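Local coordinates for protein Ispd/ispf bifunctional enzyme (PDB 1W55) that makes 4-diphosphocytidyl-2-C-methyl-D-erythritol from CTP and methylerythritol phosphate, and, in its second domain, cyclises the 2-phosphorylated product to methylerythritol cyclodiphosphate in isoprenoid biosynthesis, at residues V94-R99 with A189-F194. Residues are numbered along the deposited sequence; the frame is centred on the assembly and turned at random.
Sequences VSDVAR and ARKLTF. With C (cytidine-5'-monophosphate), chain D; EDO (1,2-ethanediol), chain F.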
loop_
_atom_site.group_PDB
_atom_site.type_symbol
_atom_site.label_atom_id
_atom_site.label_comp_id
_atom_site.label_asym_id
_atom_site.label_seq_id
_atom_site.Cartn_x
_atom_site.Cartn_y
_atom_site.Cartn_z
ATOM N N VAL A 94 2.899 -36.714 1.865
ATOM C CA VAL A 94 1.457 -36.730 2.053
ATOM C C VAL A 94 1.030 -35.422 2.701
ATOM O O VAL A 94 1.677 -34.951 3.628
ATOM C CB VAL A 94 1.009 -37.913 2.936
ATOM C CG1 VAL A 94 -0.522 -37.942 3.066
ATOM C CG2 VAL A 94 1.519 -39.241 2.376
ATOM N N SER A 95 -0.060 -34.840 2.215
ATOM C CA SER A 95 -0.516 -33.554 2.727
ATOM C C SER A 95 -2.029 -33.373 2.653
ATOM O O SER A 95 -2.667 -33.805 1.693
ATOM C CB SER A 95 0.189 -32.411 1.983
ATOM O OG SER A 95 0.199 -31.216 2.747
ATOM N N ASP A 96 -2.594 -32.749 3.686
ATOM C CA ASP A 96 -3.979 -32.276 3.661
ATOM C C ASP A 96 -4.111 -31.124 2.655
ATOM O O ASP A 96 -3.319 -30.191 2.709
ATOM C CB ASP A 96 -4.371 -31.751 5.047
ATOM C CG ASP A 96 -4.046 -32.733 6.186
ATOM O OD1 ASP A 96 -4.094 -33.967 5.989
ATOM O OD2 ASP A 96 -3.754 -32.347 7.332
ATOM N N VAL A 97 -5.099 -31.152 1.754
ATOM C CA VAL A 97 -5.304 -29.985 0.866
ATOM C C VAL A 97 -5.688 -28.752 1.651
ATOM O O VAL A 97 -5.443 -27.638 1.202
ATOM C CB VAL A 97 -6.396 -30.147 -0.250
ATOM C CG1 VAL A 97 -5.863 -30.863 -1.447
ATOM C CG2 VAL A 97 -7.687 -30.756 0.271
ATOM N N ALA A 98 -6.301 -28.949 2.812
ATOM C CA ALA A 98 -6.764 -27.832 3.627
ATOM C C ALA A 98 -5.616 -27.059 4.279
ATOM O O ALA A 98 -5.840 -25.996 4.852
ATOM C CB ALA A 98 -7.783 -28.297 4.666
ATOM N N ARG A 99 -4.398 -27.589 4.173
ATOM C CA ARG A 99 -3.178 -26.848 4.517
ATOM C C ARG A 99 -2.635 -26.184 3.249
ATOM O O ARG A 99 -1.793 -26.744 2.531
ATOM C CB ARG A 99 -2.131 -27.777 5.140
ATOM C CG ARG A 99 -2.568 -28.344 6.468
ATOM C CD ARG A 99 -1.570 -29.309 7.074
ATOM N NE ARG A 99 -2.112 -30.077 8.190
ATOM C CZ ARG A 99 -2.214 -29.632 9.444
ATOM N NH1 ARG A 99 -1.799 -28.414 9.768
ATOM N NH2 ARG A 99 -2.717 -30.421 10.386
ATOM N N ALA A 189 1.202 -23.427 7.541
ATOM C CA ALA A 189 0.814 -24.809 7.297
ATOM C C ALA A 189 -0.429 -25.207 8.093
ATOM O O ALA A 189 -0.804 -26.366 8.098
ATOM C CB ALA A 189 1.977 -25.754 7.559
ATOM N N ARG A 190 -1.063 -24.237 8.755
ATOM C CA ARG A 190 -2.324 -24.457 9.459
ATOM C C ARG A 190 -3.361 -25.089 8.538
ATOM O O ARG A 190 -3.383 -24.815 7.339
ATOM C CB ARG A 190 -2.896 -23.145 10.024
ATOM C CG ARG A 190 -4.438 -23.200 10.285
ATOM C CD ARG A 190 -5.119 -21.886 10.702
ATOM N NE ARG A 190 -4.479 -21.265 11.861
ATOM C CZ ARG A 190 -4.735 -21.572 13.132
ATOM N NH1 ARG A 190 -5.631 -22.507 13.435
ATOM N NH2 ARG A 190 -4.085 -20.939 14.104
ATOM N N LYS A 191 -4.228 -25.916 9.121
ATOM C CA LYS A 191 -5.286 -26.589 8.379
ATOM C C LYS A 191 -6.596 -25.814 8.473
ATOM O O LYS A 191 -7.107 -25.564 9.568
ATOM C CB LYS A 191 -5.458 -28.009 8.911
ATOM C CG LYS A 191 -6.481 -28.867 8.177
ATOM C CD LYS A 191 -6.344 -30.340 8.562
ATOM C CE LYS A 191 -6.881 -30.606 9.957
ATOM N NZ LYS A 191 -6.397 -31.909 10.517
ATOM N N LEU A 192 -7.132 -25.420 7.323
ATOM C CA LEU A 192 -8.455 -24.811 7.294
ATOM C C LEU A 192 -9.502 -25.848 7.729
ATOM O O LEU A 192 -9.725 -26.864 7.058
ATOM C CB LEU A 192 -8.755 -24.216 5.915
ATOM C CG LEU A 192 -10.169 -23.733 5.586
ATOM C CD1 LEU A 192 -10.608 -22.598 6.496
ATOM C CD2 LEU A 192 -10.255 -23.297 4.126
ATOM N N THR A 193 -10.102 -25.601 8.886
ATOM C CA THR A 193 -11.044 -26.545 9.483
ATOM C C THR A 193 -12.361 -25.864 9.832
ATOM O O THR A 193 -13.434 -26.370 9.505
ATOM C CB THR A 193 -10.420 -27.197 10.737
ATOM O OG1 THR A 193 -9.294 -27.985 10.348
ATOM C CG2 THR A 193 -11.381 -28.227 11.357
ATOM N N PHE A 194 -12.251 -24.711 10.490
ATOM C CA PHE A 194 -13.397 -23.939 10.941
ATOM C C PHE A 194 -13.530 -22.685 10.093
ATOM O O PHE A 194 -12.535 -22.157 9.591
ATOM C CB PHE A 194 -13.229 -23.554 12.420
ATOM C CG PHE A 194 -12.880 -24.715 13.321
ATOM C CD1 PHE A 194 -11.555 -24.968 13.678
ATOM C CD2 PHE A 194 -13.877 -25.554 13.816
ATOM C CE1 PHE A 194 -11.227 -26.052 14.513
ATOM C CE2 PHE A 194 -13.564 -26.634 14.648
ATOM C CZ PHE A 194 -12.236 -26.883 14.998
HETATM O OP3 C D . -8.688 -33.006 9.351
HETATM P P C D . -9.266 -34.285 8.793
HETATM O OP1 C D . -10.768 -34.244 8.676
HETATM O OP2 C D . -8.688 -35.550 9.386
HETATM O "O5'" C D . -8.828 -34.280 7.241
HETATM C "C5'" C D . -7.465 -34.258 6.842
HETATM C "C4'" C D . -7.364 -34.383 5.322
HETATM O "O4'" C D . -7.725 -35.697 4.879
HETATM C "C3'" C D . -8.272 -33.412 4.592
HETATM O "O3'" C D . -7.498 -32.809 3.572
HETATM C "C2'" C D . -9.366 -34.265 3.989
HETATM O "O2'" C D . -9.853 -33.755 2.753
HETATM C "C1'" C D . -8.676 -35.609 3.817
HETATM N N1 C D . -9.637 -36.705 3.922
HETATM C C2 C D . -9.674 -37.663 2.896
HETATM O O2 C D . -8.888 -37.573 1.913
HETATM N N3 C D . -10.562 -38.674 2.989
HETATM C C4 C D . -11.421 -38.767 4.040
HETATM N N4 C D . -12.311 -39.791 4.103
HETATM C C5 C D . -11.397 -37.823 5.061
HETATM C C6 C D . -10.478 -36.784 4.976
HETATM C C1 EDO F . -2.992 -34.304 10.198
HETATM O O1 EDO F . -3.915 -33.261 9.919
HETATM C C2 EDO F . -1.859 -33.767 11.045
HETATM O O2 EDO F . -2.399 -33.063 12.140
#
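Arg99 lies against Lys191 where the strand 91-96 of the GT-A-like (Rossmann-type) cytidylyltransferase domain runs into a type I beta turn, Asp96 to Arg99, beside the cytidine-5'-monophosphate pocket. The methylene CB of Lys191 sits over the centre of one face of the Arg99 guanidinium, 3.7 Å from CZ. At the edge of that group NH1 gives a nearly straight bond, 2.8 Å long, to Ala189 O, which lies in the guanidinium plane. From the turn itself, Asp96 OD2 takes Arg99 NE at 2.9 Å in a salt bridge, from the anti side and tilted from the carboxylate plane. Together the two bonds fix the rotation of the guanidinium, and its NH2 goes on to a salt bridge with Asp128 of the second subunit. Ala98 ties the turn to the 189-194 loop: its O accepts Leu192 N at 2.8 Å with an N-H...O angle of 171°, the donor standing above the carbonyl plane, while its CB rests on Lys191 CG. Arg99 CA adds a CA-H...O contact to Arg190 O. The Lys191 chain leaves with CG anti to its backbone N (chi1 -177°) and bends at chi3 (74°), passing Asp96 OD2 with CD and carrying NZ toward the phosphate. Residue Lys191 is predicted to position methylerythritol phosphate for attack, and NZ is also hydrogen-bonded to Ala127 O of the second subunit, whose Arg139 bonds the nucleotide too, so the pocket is shared between two subunits. A 1,2-ethanediol, probably from the crystallisation liquor, joins Asp96 OD2, Arg99 NH2 and Lys191 NZ through its O1; Lys191 NZ hydrogen-bonds separately to OP3 of the nucleotide at 2.8 Å.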